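Oxidized polyvinyl alcohol hydrolase (Sphingopyxis, PDB 3WLA) hydrolyses beta-diketones such as 4,6-nonanedione and cleaves oxidized polyvinyl alcohol in the second step of polyvinyl alcohol degradation. Local coordinates at residues P48-V54 with R155-I161; L225-L229 with Y267-N273; R258-Q262 with R330-Y335. All blocks are in the same frame, centred on the assembly; numbering follows the deposited sequence.

Contact 1. Residues P48-V54 with R155-I161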
loop_
_atom_site.group_PDB
_atom_site.type_symbol
_atom_site.label_atom_id
_atom_site.label_comp_id
_atom_site.label_asym_id
_atom_site.label_seq_id
_atom_site.Cartn_x
_atom_site.Cartn_y
_atom_site.Cartn_z
ATOM N N PRO A 48 -0.520 -17.107 5.390
ATOM C CA PRO A 48 0.074 -15.793 5.146
ATOM C C PRO A 48 -1.134 -14.900 4.770
ATOM O O PRO A 48 -2.162 -15.407 4.245
ATOM C CB PRO A 48 1.004 -16.039 3.968
ATOM C CG PRO A 48 0.469 -17.250 3.312
ATOM C CD PRO A 48 0.048 -18.116 4.497
ATOM N N VAL A 49 -1.003 -13.601 5.048
ATOM C CA VAL A 49 -2.059 -12.631 4.780
ATOM C C VAL A 49 -1.754 -11.573 3.701
ATOM O O VAL A 49 -0.644 -11.018 3.656
ATOM C CB VAL A 49 -2.405 -11.899 6.084
ATOM C CG1 VAL A 49 -3.404 -10.802 5.817
ATOM C CG2 VAL A 49 -2.995 -12.917 7.082
ATOM N N TRP A 50 -2.739 -11.338 2.838
ATOM C CA TRP A 50 -2.678 -10.326 1.762
ATOM C C TRP A 50 -3.833 -9.328 2.027
ATOM O O TRP A 50 -4.998 -9.733 2.156
ATOM C CB TRP A 50 -2.873 -11.007 0.407
ATOM C CG TRP A 50 -2.979 -10.129 -0.849
ATOM C CD1 TRP A 50 -3.835 -10.334 -1.904
ATOM C CD2 TRP A 50 -2.173 -8.996 -1.207
ATOM N NE1 TRP A 50 -3.619 -9.410 -2.895
ATOM C CE2 TRP A 50 -2.613 -8.566 -2.501
ATOM C CE3 TRP A 50 -1.121 -8.307 -0.573
ATOM C CZ2 TRP A 50 -2.051 -7.488 -3.166
ATOM C CZ3 TRP A 50 -0.550 -7.219 -1.225
ATOM C CH2 TRP A 50 -1.019 -6.810 -2.530
ATOM N N VAL A 51 -3.498 -8.042 2.141
ATOM C CA VAL A 51 -4.502 -7.002 2.393
ATOM C C VAL A 51 -4.424 -6.001 1.227
ATOM O O VAL A 51 -3.698 -5.000 1.285
ATOM C CB VAL A 51 -4.214 -6.299 3.767
ATOM C CG1 VAL A 51 -5.186 -5.155 3.993
ATOM C CG2 VAL A 51 -4.330 -7.314 4.887
ATOM N N PRO A 52 -5.141 -6.294 0.127
ATOM C CA PRO A 52 -5.132 -5.417 -1.040
ATOM C C PRO A 52 -6.060 -4.216 -0.897
ATOM O O PRO A 52 -7.191 -4.392 -0.490
ATOM C CB PRO A 52 -5.588 -6.363 -2.172
ATOM C CG PRO A 52 -6.630 -7.220 -1.456
ATOM C CD PRO A 52 -5.939 -7.507 -0.120
ATOM N N MET A 53 -5.598 -3.029 -1.285
ATOM C CA MET A 53 -6.385 -1.792 -1.176
ATOM C C MET A 53 -6.602 -1.084 -2.473
ATOM O O MET A 53 -5.630 -0.919 -3.276
ATOM C CB MET A 53 -5.677 -0.791 -0.240
ATOM C CG MET A 53 -5.757 -1.227 1.189
ATOM S SD MET A 53 -4.956 -0.158 2.338
ATOM C CE MET A 53 -3.104 -0.472 1.775
ATOM N N VAL A 54 -7.862 -0.659 -2.694
ATOM C CA VAL A 54 -8.220 0.103 -3.894
ATOM C C VAL A 54 -7.710 1.533 -3.712
ATOM O O VAL A 54 -7.304 1.942 -2.628
ATOM C CB VAL A 54 -9.771 0.247 -4.098
ATOM C CG1 VAL A 54 -10.375 -1.071 -4.585
ATOM C CG2 VAL A 54 -10.427 0.613 -2.770
ATOM N N ARG A 155 4.120 -13.123 8.272
ATOM C CA ARG A 155 3.787 -12.999 6.844
ATOM C C ARG A 155 2.482 -12.197 6.613
ATOM O O ARG A 155 1.547 -12.658 5.924
ATOM C CB ARG A 155 3.695 -14.401 6.218
ATOM C CG ARG A 155 5.070 -15.059 5.966
ATOM C CD ARG A 155 4.885 -16.415 5.266
ATOM N NE ARG A 155 6.191 -17.030 4.950
ATOM C CZ ARG A 155 6.873 -17.825 5.785
ATOM N NH1 ARG A 155 6.383 -18.097 6.992
ATOM N NH2 ARG A 155 8.022 -18.391 5.397
ATOM N N LEU A 156 2.426 -11.003 7.204
ATOM C CA LEU A 156 1.276 -10.131 7.035
ATOM C C LEU A 156 1.730 -9.101 6.005
ATOM O O LEU A 156 2.646 -8.342 6.274
ATOM C CB LEU A 156 0.940 -9.437 8.349
ATOM C CG LEU A 156 0.742 -10.447 9.493
ATOM C CD1 LEU A 156 0.261 -9.629 10.721
ATOM C CD2 LEU A 156 -0.288 -11.528 9.085
ATOM N N PHE A 157 1.104 -9.093 4.836
ATOM C CA PHE A 157 1.508 -8.175 3.774
ATOM C C PHE A 157 0.352 -7.327 3.306
ATOM O O PHE A 157 -0.773 -7.821 3.180
ATOM C CB PHE A 157 2.020 -8.953 2.560
ATOM C CG PHE A 157 3.131 -9.907 2.874
ATOM C CD1 PHE A 157 4.427 -9.430 3.130
ATOM C CD2 PHE A 157 2.901 -11.275 2.890
ATOM C CE1 PHE A 157 5.490 -10.324 3.396
ATOM C CE2 PHE A 157 3.978 -12.198 3.158
ATOM C CZ PHE A 157 5.268 -11.704 3.406
ATOM N N LEU A 158 0.620 -6.061 3.033
ATOM C CA LEU A 158 -0.426 -5.234 2.512
ATOM C C LEU A 158 0.043 -4.616 1.190
ATOM O O LEU A 158 1.247 -4.640 0.825
ATOM C CB LEU A 158 -0.893 -4.160 3.485
ATOM C CG LEU A 158 -0.207 -2.827 3.514
ATOM C CD1 LEU A 158 -0.764 -1.857 4.517
ATOM C CD2 LEU A 158 1.203 -3.181 3.877
ATOM N N GLY A 159 -0.932 -4.140 0.433
ATOM C CA GLY A 159 -0.633 -3.587 -0.869
ATOM C C GLY A 159 -1.821 -2.846 -1.403
ATOM O O GLY A 159 -2.920 -2.877 -0.815
ATOM N N GLY A 160 -1.601 -2.184 -2.533
ATOM C CA GLY A 160 -2.653 -1.410 -3.134
ATOM C C GLY A 160 -2.231 -0.690 -4.376
ATOM O O GLY A 160 -1.024 -0.595 -4.685
ATOM N N ILE A 161 -3.240 -0.166 -5.068
ATOM C CA ILE A 161 -3.059 0.583 -6.295
ATOM C C ILE A 161 -3.381 2.064 -6.045
ATOM O O ILE A 161 -4.346 2.391 -5.344
ATOM C CB ILE A 161 -3.961 -0.026 -7.402
ATOM C CG1 ILE A 161 -3.888 0.826 -8.672
ATOM C CG2 ILE A 161 -5.486 -0.053 -6.932
ATOM C CD1 ILE A 161 -2.439 1.051 -9.291
#
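Trp50 sets CG opposite its backbone N (chi1 174°), and the indole swings from there over the Phe157-Gly159 backbone, while Met53, bent at its last torsion (chi3 -68°), curls its methyl back under residues 158-159. On the Trp50 side of the sheet, the six-membered ring of the indole does the touching, through CZ3 and CH2, at a slant: CZ3 of Trp50 lies 3.5 Å from Gly159 N. An aromatic ring can come this close because Gly159 has no side chain there. Pro52 CB sits over one face of the same indole, and NE1 is hydrogen-bonded to Asn72. The other side of the sheet is aliphatic. Val49 CG2 meets Leu156 CD2 at 3.6 Å, the two side chains crossing obliquely, and Val51 and Leu158 stand side by side through their CB atoms. Farther along, Met53 CE comes within 3.9 Å of Leu158 CD1. This layer is roofed by helices 133-145 and 163-174, which press Val142 and Ala171 against it.

Beneath the side chains runs a parallel ladder of six backbone hydrogen bonds. It starts with Val49 N to Arg155 O at 2.9 Å and ends with Ile161 N to Met53 O at 3.1 Å; in all, Val49, Val51 and Met53 each use both N and O, the bonds of Val51 N and Met53 N being more bent than that of Val49 N. The strands diverge by 19°, and their bonding is continued outward by strand 81-85 beside Trp50 and by 181-185 beside Leu158. Arg155, at the partly exposed end, turns to Asp152 in a salt bridge. At the other end Gly160 and Ile161 lead into Ser162, probably the nucleophile. The pair lies mid-sheet in this alpha/beta-hydrolase and runs up to what is probably the nucleophile elbow, with its Gly-x-Ser-x-Gly pattern.

Contact 2. Residues L225-L229 with Y267-N273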
loop_
_atom_site.group_PDB
_atom_site.type_symbol
_atom_site.label_atom_id
_atom_site.label_comp_id
_atom_site.label_asym_id
_atom_site.label_seq_id
_atom_site.Cartn_x
_atom_site.Cartn_y
_atom_site.Cartn_z
ATOM N N LEU A 225 11.455 11.199 8.067
ATOM C CA LEU A 225 11.328 9.772 7.808
ATOM C C LEU A 225 12.259 8.991 8.775
ATOM O O LEU A 225 13.357 9.455 9.122
ATOM C CB LEU A 225 11.787 9.461 6.397
ATOM C CG LEU A 225 10.906 9.950 5.251
ATOM C CD1 LEU A 225 11.563 9.580 3.939
ATOM C CD2 LEU A 225 9.538 9.327 5.375
ATOM N N PRO A 226 11.846 7.789 9.176
ATOM C CA PRO A 226 12.631 6.942 10.079
ATOM C C PRO A 226 14.030 6.596 9.533
ATOM O O PRO A 226 14.213 6.316 8.329
ATOM C CB PRO A 226 11.773 5.682 10.215
ATOM C CG PRO A 226 10.365 6.184 10.051
ATOM C CD PRO A 226 10.508 7.212 8.912
ATOM N N SER A 227 15.016 6.594 10.436
ATOM C CA SER A 227 16.372 6.220 10.038
ATOM C C SER A 227 16.447 4.689 10.156
ATOM O O SER A 227 17.393 4.059 9.701
ATOM C CB SER A 227 17.394 6.888 10.966
ATOM O OG SER A 227 16.969 6.732 12.309
ATOM N N LYS A 228 15.430 4.095 10.767
ATOM C CA LYS A 228 15.377 2.661 10.878
ATOM C C LYS A 228 13.942 2.114 10.920
ATOM O O LYS A 228 12.993 2.797 11.358
ATOM C CB LYS A 228 16.111 2.230 12.136
ATOM C CG LYS A 228 15.511 2.823 13.340
ATOM C CD LYS A 228 16.512 2.799 14.473
ATOM C CE LYS A 228 16.123 3.852 15.521
ATOM N NZ LYS A 228 16.209 5.298 15.032
ATOM N N LEU A 229 13.788 0.875 10.462
ATOM C CA LEU A 229 12.476 0.217 10.485
ATOM C C LEU A 229 12.677 -1.249 10.864
ATOM O O LEU A 229 13.793 -1.778 10.768
ATOM C CB LEU A 229 11.807 0.254 9.094
ATOM C CG LEU A 229 11.587 1.603 8.400
ATOM C CD1 LEU A 229 11.251 1.292 6.934
ATOM C CD2 LEU A 229 10.472 2.420 9.104
ATOM N N TYR A 267 14.389 5.369 -0.648
ATOM C CA TYR A 267 14.279 5.278 0.797
ATOM C C TYR A 267 14.345 3.840 1.348
ATOM O O TYR A 267 15.171 3.538 2.226
ATOM C CB TYR A 267 12.970 5.917 1.270
ATOM C CG TYR A 267 12.764 5.702 2.732
ATOM C CD1 TYR A 267 13.387 6.528 3.669
ATOM C CD2 TYR A 267 12.023 4.610 3.198
ATOM C CE1 TYR A 267 13.286 6.272 5.061
ATOM C CE2 TYR A 267 11.908 4.327 4.589
ATOM C CZ TYR A 267 12.542 5.165 5.514
ATOM O OH TYR A 267 12.416 4.903 6.868
ATOM N N PHE A 268 13.462 2.958 0.859
ATOM C CA PHE A 268 13.445 1.575 1.321
ATOM C C PHE A 268 14.754 0.823 0.982
ATOM O O PHE A 268 15.202 -0.081 1.713
ATOM C CB PHE A 268 12.266 0.843 0.698
ATOM C CG PHE A 268 10.946 1.255 1.255
ATOM C CD1 PHE A 268 10.672 1.102 2.609
ATOM C CD2 PHE A 268 9.951 1.750 0.409
ATOM C CE1 PHE A 268 9.432 1.413 3.136
ATOM C CE2 PHE A 268 8.682 2.076 0.928
ATOM C CZ PHE A 268 8.422 1.901 2.298
ATOM N N SER A 269 15.365 1.188 -0.140
ATOM C CA SER A 269 16.611 0.544 -0.509
ATOM C C SER A 269 17.735 1.010 0.430
ATOM O O SER A 269 18.783 0.379 0.489
ATOM C CB SER A 269 16.994 0.901 -1.953
ATOM O OG SER A 269 16.183 0.200 -2.890
ATOM N N SER A 270 17.527 2.135 1.111
ATOM C CA SER A 270 18.547 2.671 1.982
ATOM C C SER A 270 18.462 2.134 3.391
ATOM O O SER A 270 19.360 2.425 4.198
ATOM C CB SER A 270 18.469 4.178 2.051
ATOM O OG SER A 270 17.401 4.570 2.889
ATOM N N ILE A 271 17.404 1.373 3.696
ATOM C CA ILE A 271 17.230 0.811 5.021
ATOM C C ILE A 271 17.763 -0.624 4.959
ATOM O O ILE A 271 17.164 -1.514 4.352
ATOM C CB ILE A 271 15.756 0.826 5.441
ATOM C CG1 ILE A 271 15.192 2.256 5.372
ATOM C CG2 ILE A 271 15.611 0.224 6.816
ATOM C CD1 ILE A 271 15.738 3.278 6.395
ATOM N N SER A 272 18.915 -0.839 5.591
ATOM C CA SER A 272 19.575 -2.129 5.538
ATOM C C SER A 272 18.796 -3.376 5.876
ATOM O O SER A 272 19.016 -4.384 5.222
ATOM C CB SER A 272 20.880 -2.135 6.376
ATOM O OG SER A 272 20.765 -1.384 7.580
ATOM N N ASN A 273 17.905 -3.335 6.866
ATOM C CA ASN A 273 17.181 -4.560 7.211
ATOM C C ASN A 273 15.887 -4.743 6.409
ATOM O O ASN A 273 15.102 -5.654 6.694
ATOM C CB ASN A 273 16.922 -4.648 8.725
ATOM C CG ASN A 273 15.962 -3.594 9.217
ATOM O OD1 ASN A 273 15.887 -2.491 8.644
ATOM N ND2 ASN A 273 15.237 -3.903 10.302
HETATM O O HOH W 1 16.478 -0.355 10.065
#
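Tyr267 points its ring into the bend of the 225-229 loop, and the loop residues arrange themselves round it. Its hydroxyl lies 2.7 Å from Pro226 O and donates a hydrogen bond to it; the carbonyl sits at the ring's edge, in its plane, while the hydroxyl is tilted 30° from the carbonyl plane. The Leu225 and Tyr267 side chains cross at a slant, with CD1 of Leu225 3.6 Å from Tyr267 CD1. Leu229 approaches from the opposite direction, and its CD1 reaches the ring edge at CE2 of Tyr267, 3.9 Å away. The same methyl of Leu229 also touches the edge of Phe268, at CE1, so one branch fills the angle between two aromatic rings. Ile271 adds its CD1, laid against the carbonyl oxygens of Pro226 and Ser227.

At the far end the amide of Asn273 faces the backbone of Leu229 with both its ends. ND2 of Asn273 donates to Leu229 O at 2.6 Å, a short bond lying in the amide plane, and OD1 accepts from a water that in turn takes the N-H of Leu229, at 3.0 Å from its N. Both polar backbone atoms of Leu229 are thereby engaged.

The contact joins the loop leading into strand 232-238 to the C-terminal end of helix 257-269 and its exit toward strand 274-280, with Leu173 of helix 163-174 packed behind Leu225, Tyr267 and Phe268.

Contact 3. Residues R258-Q262 with R330-Y335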
loop_
_atom_site.group_PDB
_atom_site.type_symbol
_atom_site.label_atom_id
_atom_site.label_comp_id
_atom_site.label_asym_id
_atom_site.label_seq_id
_atom_site.Cartn_x
_atom_site.Cartn_y
_atom_site.Cartn_z
ATOM N N ARG A 258 6.451 8.486 -11.605
ATOM C CA ARG A 258 7.860 8.153 -11.878
ATOM C C ARG A 258 8.653 8.668 -10.671
ATOM O O ARG A 258 9.329 7.905 -9.976
ATOM C CB ARG A 258 8.315 8.825 -13.188
ATOM C CG ARG A 258 9.780 8.583 -13.609
ATOM C CD ARG A 258 10.100 9.663 -14.653
ATOM N NE ARG A 258 9.267 9.450 -15.839
ATOM C CZ ARG A 258 9.550 8.517 -16.734
ATOM N NH1 ARG A 258 10.641 7.768 -16.573
ATOM N NH2 ARG A 258 8.717 8.252 -17.728
ATOM N N PRO A 259 8.531 9.954 -10.364
ATOM C CA PRO A 259 9.311 10.396 -9.213
ATOM C C PRO A 259 8.861 9.775 -7.896
ATOM O O PRO A 259 9.684 9.589 -6.967
ATOM C CB PRO A 259 9.131 11.905 -9.211
ATOM C CG PRO A 259 7.815 12.116 -9.974
ATOM C CD PRO A 259 7.940 11.101 -11.081
ATOM N N THR A 260 7.565 9.450 -7.784
ATOM C CA THR A 260 7.144 8.889 -6.517
ATOM C C THR A 260 7.612 7.484 -6.280
ATOM O O THR A 260 7.888 7.137 -5.130
ATOM C CB THR A 260 5.608 8.893 -6.323
ATOM O OG1 THR A 260 5.028 7.934 -7.203
ATOM C CG2 THR A 260 5.060 10.252 -6.603
ATOM N N THR A 261 7.679 6.653 -7.309
ATOM C CA THR A 261 8.159 5.283 -7.064
ATOM C C THR A 261 9.702 5.312 -7.031
ATOM O O THR A 261 10.348 4.421 -6.454
ATOM C CB THR A 261 7.646 4.305 -8.107
ATOM O OG1 THR A 261 8.011 4.775 -9.415
ATOM C CG2 THR A 261 6.090 4.208 -8.031
ATOM N N GLN A 262 10.299 6.358 -7.614
ATOM C CA GLN A 262 11.759 6.455 -7.520
ATOM C C GLN A 262 12.090 6.812 -6.058
ATOM O O GLN A 262 12.919 6.163 -5.414
ATOM C CB GLN A 262 12.324 7.564 -8.415
ATOM C CG GLN A 262 13.861 7.680 -8.213
ATOM C CD GLN A 262 14.537 6.537 -8.875
ATOM O OE1 GLN A 262 14.454 6.391 -10.101
ATOM N NE2 GLN A 262 15.187 5.681 -8.091
ATOM N N ARG A 330 16.985 0.177 -5.677
ATOM C CA ARG A 330 16.230 1.312 -6.212
ATOM C C ARG A 330 16.007 1.230 -7.713
ATOM O O ARG A 330 16.671 0.464 -8.425
ATOM C CB ARG A 330 16.945 2.623 -5.892
ATOM C CG ARG A 330 18.327 2.745 -6.571
ATOM C CD ARG A 330 19.043 4.077 -6.285
ATOM N NE ARG A 330 18.474 5.199 -7.022
ATOM C CZ ARG A 330 18.716 5.486 -8.300
ATOM N NH1 ARG A 330 19.547 4.719 -9.008
ATOM N NH2 ARG A 330 18.126 6.560 -8.869
ATOM N N PHE A 331 15.038 1.987 -8.216
ATOM C CA PHE A 331 14.839 1.971 -9.660
ATOM C C PHE A 331 16.061 2.632 -10.367
ATOM O O PHE A 331 16.573 3.647 -9.909
ATOM C CB PHE A 331 13.573 2.755 -10.046
ATOM C CG PHE A 331 12.295 2.002 -9.782
ATOM C CD1 PHE A 331 11.885 0.996 -10.616
ATOM C CD2 PHE A 331 11.505 2.316 -8.670
ATOM C CE1 PHE A 331 10.683 0.295 -10.361
ATOM C CE2 PHE A 331 10.320 1.638 -8.398
ATOM C CZ PHE A 331 9.896 0.615 -9.248
ATOM N N THR A 332 16.489 2.050 -11.481
ATOM C CA THR A 332 17.583 2.622 -12.270
ATOM C C THR A 332 17.006 2.964 -13.640
ATOM O O THR A 332 17.650 3.662 -14.444
ATOM C CB THR A 332 18.757 1.636 -12.434
ATOM O OG1 THR A 332 18.313 0.466 -13.124
ATOM C CG2 THR A 332 19.298 1.232 -11.064
ATOM N N ASP A 333 15.750 2.546 -13.879
ATOM C CA ASP A 333 15.114 2.836 -15.162
ATOM C C ASP A 333 14.169 4.048 -15.268
ATOM O O ASP A 333 13.545 4.248 -16.319
ATOM C CB ASP A 333 14.403 1.600 -15.676
ATOM C CG ASP A 333 13.066 1.317 -14.917
ATOM O OD1 ASP A 333 12.788 2.018 -13.916
ATOM O OD2 ASP A 333 12.349 0.379 -15.339
ATOM N N HIS A 334 14.049 4.864 -14.222
ATOM C CA HIS A 334 13.178 6.034 -14.260
ATOM C C HIS A 334 13.855 7.302 -14.820
ATOM O O HIS A 334 13.220 8.083 -15.559
ATOM C CB HIS A 334 12.633 6.342 -12.863
ATOM C CG HIS A 334 11.618 5.345 -12.360
ATOM N ND1 HIS A 334 11.613 4.025 -12.751
ATOM C CD2 HIS A 334 10.578 5.487 -11.502
ATOM C CE1 HIS A 334 10.610 3.392 -12.160
ATOM N NE2 HIS A 334 9.970 4.257 -11.393
ATOM N N TYR A 335 15.125 7.525 -14.448
ATOM C CA TYR A 335 15.865 8.701 -14.930
ATOM C C TYR A 335 17.207 8.357 -15.635
ATOM O O TYR A 335 17.817 7.300 -15.397
ATOM C CB TYR A 335 16.104 9.668 -13.775
ATOM C CG TYR A 335 14.812 10.140 -13.115
ATOM C CD1 TYR A 335 14.163 11.308 -13.551
ATOM C CD2 TYR A 335 14.227 9.408 -12.072
ATOM C CE1 TYR A 335 12.956 11.752 -12.965
ATOM C CE2 TYR A 335 13.014 9.852 -11.486
ATOM C CZ TYR A 335 12.396 11.021 -11.942
ATOM O OH TYR A 335 11.223 11.453 -11.376
HETATM O O HOH W 2 15.973 5.818 -12.175
#
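Arg258 runs past His334 and crosses Tyr335 at a slant, the first turn of the helix meeting the tail of the chain. Its CD sits over one face of the Tyr335 ring, 4.2 Å from the centroid, in a CH-pi contact. A bend at chi3 (-65°) then turns the guanidinium so that NH1 of Arg258 donates to His334 O, 2.8 Å away, on a lone pair in the carbonyl plane; NH2 is held by a salt bridge to Glu241. Pro259 packs beside the Tyr335 hydroxyl end, crossing it at about a right angle.

Thr261 points at the loop and takes a hydrogen bond from the imidazole: His334 NE2 lies 2.8 Å from Thr261 OG1, which is in the ring plane and is also bonded to Tyr257 O. On the other nitrogen, His334 ND1 donates to Asp333 OD1 at 2.6 Å, so the rotation of the imidazole is fixed; two donating nitrogens would be consistent with a protonated ring. One face of that ring rests on Phe331 CB.

Gln262, folded at chi2 (74°), lays its amide across the loop. NE2 of Gln262 donates to Phe331 O at 3.1 Å and also to Asn266, whereas OE1 accepts from a water that receives the N-H of Tyr335.

This is a C-terminal tail lying along helix 257-269 beyond the edge strand 325-328 of the hydrolase sheet; Phe331 N and Gln262 O both bond Ser265 OG, a residue assigned by similarity to the charge relay.

Overall arrangement
Contact 1 is the interior of the fold: its strands lie in the central sheet, its centre about 7 Å from the chain centre, its hydrogen bonds across the pair all backbone, padded with aliphatic and aromatic side chains. Contacts 2 and 3 lie farther out, their centres about 17 Å from that of the chain, and share helix 257-269, contact 3 on its first turns and contact 2 at its end, where Ser269 OG approaches Arg330 N at 2.9 Å. In both, without strand pairing, side chains bond to loop carbonyls, and in contact 3 to one another as well, and single waters fill in. Contact 2 is partly buried, contact 3 buried. Contact 1 touches neither, its nearest atoms being about 9 Å from each.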